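Local coordinates for VIN1 (Oscarella pearsei, PDB 6BFI), which binds actin filaments and may play a role in cell-cell adhesion, as a sponge member of the vinculin/alpha-catenin family, at residues A385-A390 with T474-W479. Numbering follows the deposited sequence.
Sequences ALEDAA and TVKEKW
Lys-476 reaches across to Glu-387 and closes a salt bridge, NZ to OE1 at 2.9 Å, the only residue pair in contact between segments 385-390 and 474-479. The ammonium arrives on the syn side of OE1 but 34° out of the carboxylate plane. OE2 stays 3.5 Å from the Lys-476 NZ, and a water takes up that second oxygen: it donates to Glu-387 OE2 at 2.7 Å and accepts from Lys-476 NZ at 3.1 Å. Both carboxylate oxygens are therefore tied to the same ammonium, one directly and one through water, which should limit rotation of the group. OE1 has a further cationic partner in Lys-384, one turn back on its own helix; two positive charges so near would probably favour the ionised carboxylate.

The Glu-387 chain is extended, whereas Lys-476 starts extended and then turns at chi3, 72°; the two side chains cross at about a right angle. CD and CE of Lys-476 lie alongside the carboxylate, CD 3.7 Å from Glu-387 OE1. The Lys-476 side chain also touches Ile-383 and Lys-384 of helix 381-390.

Within the two segments the nearest CA atoms, those of Glu-387 and Lys-476, are 8.2 Å apart. On the hydrophobic side, Leu-386, Val-475 and Trp-479 all pack on Val-452 of helix 452-460, while Leu-386 also touches Phe-403 of helix 399-427 and Trp-479 meets the ring of Phe-410. This is a direct interhelical salt bridge, reinforced by a water that joins its second oxygen to the same ammonium, flanking the apolar interior of a helical bundle, the architecture of the vinculin family.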
ATOM      1  N   ALA A 385     -10.994  31.482   3.609  1.00 68.54           N
ATOM      2  CA  ALA A 385     -10.823  32.849   3.130  1.00 67.04           C
ATOM      3  C   ALA A 385     -11.316  33.002   1.697  1.00 62.10           C
ATOM      4  O   ALA A 385     -11.862  34.052   1.337  1.00 55.40           O
ATOM      5  CB  ALA A 385      -9.355  33.262   3.241  1.00 60.52           C
ATOM      6  N   LEU A 386     -11.143  31.967   0.869  1.00 59.23           N
ATOM      7  CA  LEU A 386     -11.661  32.023  -0.494  1.00 57.66           C
ATOM      8  C   LEU A 386     -13.185  32.002  -0.509  1.00 58.61           C
ATOM      9  O   LEU A 386     -13.813  32.769  -1.249  1.00 64.06           O
ATOM     10  CB  LEU A 386     -11.102  30.866  -1.320  1.00 55.43           C
ATOM     11  CG  LEU A 386     -11.666  30.738  -2.739  1.00 58.28           C
ATOM     12  CD1 LEU A 386     -11.274  31.933  -3.596  1.00 56.98           C
ATOM     13  CD2 LEU A 386     -11.211  29.442  -3.382  1.00 57.14           C
ATOM     14  N   GLU A 387     -13.797  31.132   0.301  1.00 56.48           N
ATOM     15  CA  GLU A 387     -15.256  31.087   0.355  1.00 59.24           C
ATOM     16  C   GLU A 387     -15.831  32.409   0.853  1.00 65.26           C
ATOM     17  O   GLU A 387     -16.841  32.892   0.329  1.00 68.52           O
ATOM     18  CB  GLU A 387     -15.723  29.933   1.244  1.00 60.44           C
ATOM     19  CG  GLU A 387     -17.229  29.699   1.197  1.00 65.61           C
ATOM     20  CD  GLU A 387     -17.729  28.819   2.329  1.00 70.37           C
ATOM     21  OE1 GLU A 387     -17.288  29.016   3.481  1.00 75.02           O
ATOM     22  OE2 GLU A 387     -18.562  27.928   2.065  1.00 70.81           O
ATOM     23  N   ASP A 388     -15.200  33.010   1.865  1.00 66.16           N
ATOM     24  CA  ASP A 388     -15.652  34.316   2.336  1.00 74.11           C
ATOM     25  C   ASP A 388     -15.429  35.397   1.287  1.00 71.97           C
ATOM     26  O   ASP A 388     -16.221  36.343   1.196  1.00 75.57           O
ATOM     27  CB  ASP A 388     -14.943  34.686   3.639  1.00 83.81           C
ATOM     28  CG  ASP A 388     -15.288  33.747   4.776  1.00 91.35           C
ATOM     29  OD1 ASP A 388     -16.346  33.089   4.702  1.00 95.56           O
ATOM     30  OD2 ASP A 388     -14.503  33.669   5.746  1.00 93.29           O
ATOM     31  N   ALA A 389     -14.364  35.278   0.490  1.00 68.37           N
ATOM     32  CA  ALA A 389     -14.139  36.236  -0.587  1.00 66.99           C
ATOM     33  C   ALA A 389     -15.224  36.130  -1.649  1.00 62.28           C
ATOM     34  O   ALA A 389     -15.655  37.145  -2.210  1.00 61.87           O
ATOM     35  CB  ALA A 389     -12.758  36.021  -1.204  1.00 68.23           C
ATOM     36  N   ALA A 390     -15.683  34.909  -1.934  1.00 63.66           N
ATOM     37  CA  ALA A 390     -16.768  34.735  -2.892  1.00 56.59           C
ATOM     38  C   ALA A 390     -18.087  35.272  -2.354  1.00 75.29           C
ATOM     39  O   ALA A 390     -18.938  35.716  -3.133  1.00 64.75           O
ATOM     40  CB  ALA A 390     -16.910  33.260  -3.261  1.00 53.82           C
ATOM     41  N   THR A 474     -20.415  22.365  -0.339  1.00 67.25           N
ATOM     42  CA  THR A 474     -20.194  20.931  -0.503  1.00 64.38           C
ATOM     43  C   THR A 474     -18.793  20.647  -1.038  1.00 55.34           C
ATOM     44  O   THR A 474     -18.079  19.776  -0.520  1.00 55.59           O
ATOM     45  CB  THR A 474     -21.253  20.343  -1.435  1.00 67.70           C
ATOM     46  OG1 THR A 474     -22.555  20.542  -0.872  1.00 72.40           O
ATOM     47  CG2 THR A 474     -21.014  18.860  -1.626  1.00 68.18           C
ATOM     48  N   VAL A 475     -18.386  21.372  -2.083  1.00 50.81           N
ATOM     49  CA  VAL A 475     -17.040  21.202  -2.626  1.00 48.99           C
ATOM     50  C   VAL A 475     -15.999  21.538  -1.567  1.00 50.83           C
ATOM     51  O   VAL A 475     -14.963  20.867  -1.456  1.00 52.18           O
ATOM     52  CB  VAL A 475     -16.861  22.061  -3.892  1.00 49.46           C
ATOM     53  CG1 VAL A 475     -15.438  21.947  -4.415  1.00 52.27           C
ATOM     54  CG2 VAL A 475     -17.855  21.638  -4.959  1.00 50.16           C
ATOM     55  N   LYS A 476     -16.266  22.569  -0.760  1.00 48.78           N
ATOM     56  CA  LYS A 476     -15.359  22.916   0.327  1.00 49.49           C
ATOM     57  C   LYS A 476     -15.191  21.754   1.297  1.00 51.17           C
ATOM     58  O   LYS A 476     -14.075  21.462   1.739  1.00 50.43           O
ATOM     59  CB  LYS A 476     -15.867  24.156   1.066  1.00 50.39           C
ATOM     60  CG  LYS A 476     -14.911  24.672   2.134  1.00 49.84           C
ATOM     61  CD  LYS A 476     -15.500  25.840   2.916  1.00 54.75           C
ATOM     62  CE  LYS A 476     -16.613  25.386   3.846  1.00 58.20           C
ATOM     63  NZ  LYS A 476     -17.018  26.458   4.802  1.00 60.93           N
ATOM     64  N   GLU A 477     -16.289  21.075   1.635  1.00 55.20           N
ATOM     65  CA  GLU A 477     -16.192  19.955   2.564  1.00 58.41           C
ATOM     66  C   GLU A 477     -15.512  18.746   1.929  1.00 60.05           C
ATOM     67  O   GLU A 477     -14.864  17.964   2.634  1.00 64.09           O
ATOM     68  CB  GLU A 477     -17.578  19.584   3.087  1.00 62.22           C
ATOM     69  CG  GLU A 477     -18.228  20.695   3.897  1.00 73.21           C
ATOM     70  CD  GLU A 477     -19.664  20.386   4.267  1.00 81.23           C
ATOM     71  OE1 GLU A 477     -19.957  20.246   5.475  1.00 88.59           O
ATOM     72  OE2 GLU A 477     -20.501  20.278   3.346  1.00 82.90           O
ATOM     73  N   LYS A 478     -15.645  18.569   0.612  1.00 56.83           N
ATOM     74  CA  LYS A 478     -14.882  17.514  -0.049  1.00 53.70           C
ATOM     75  C   LYS A 478     -13.387  17.803   0.006  1.00 49.95           C
ATOM     76  O   LYS A 478     -12.584  16.906   0.307  1.00 51.28           O
ATOM     77  CB  LYS A 478     -15.343  17.348  -1.497  1.00 58.90           C
ATOM     78  CG  LYS A 478     -16.738  16.769  -1.627  1.00 63.44           C
ATOM     79  CD  LYS A 478     -16.816  15.411  -0.954  1.00 67.74           C
ATOM     80  CE  LYS A 478     -18.255  15.008  -0.695  1.00 74.51           C
ATOM     81  NZ  LYS A 478     -18.339  13.695  -0.000  1.00 78.41           N
ATOM     82  N   TRP A 479     -12.999  19.051  -0.269  1.00 45.56           N
ATOM     83  CA  TRP A 479     -11.589  19.413  -0.183  1.00 48.78           C
ATOM     84  C   TRP A 479     -11.066  19.246   1.238  1.00 51.60           C
ATOM     85  O   TRP A 479      -9.958  18.736   1.443  1.00 48.06           O
ATOM     86  CB  TRP A 479     -11.373  20.846  -0.668  1.00 47.22           C
ATOM     87  CG  TRP A 479      -9.918  21.230  -0.753  1.00 51.00           C
ATOM     88  CD1 TRP A 479      -9.132  21.220  -1.870  1.00 55.56           C
ATOM     89  CD2 TRP A 479      -9.076  21.666   0.324  1.00 47.65           C
ATOM     90  NE1 TRP A 479      -7.856  21.626  -1.555  1.00 52.46           N
ATOM     91  CE2 TRP A 479      -7.796  21.906  -0.215  1.00 48.28           C
ATOM     92  CE3 TRP A 479      -9.281  21.880   1.690  1.00 47.81           C
ATOM     93  CZ2 TRP A 479      -6.729  22.348   0.562  1.00 47.04           C
ATOM     94  CZ3 TRP A 479      -8.220  22.315   2.460  1.00 49.73           C
ATOM     95  CH2 TRP A 479      -6.960  22.544   1.895  1.00 47.51           C
TER
HETATM   96  O   HOH W   1     -19.940  27.208   4.321  1.00 64.08           O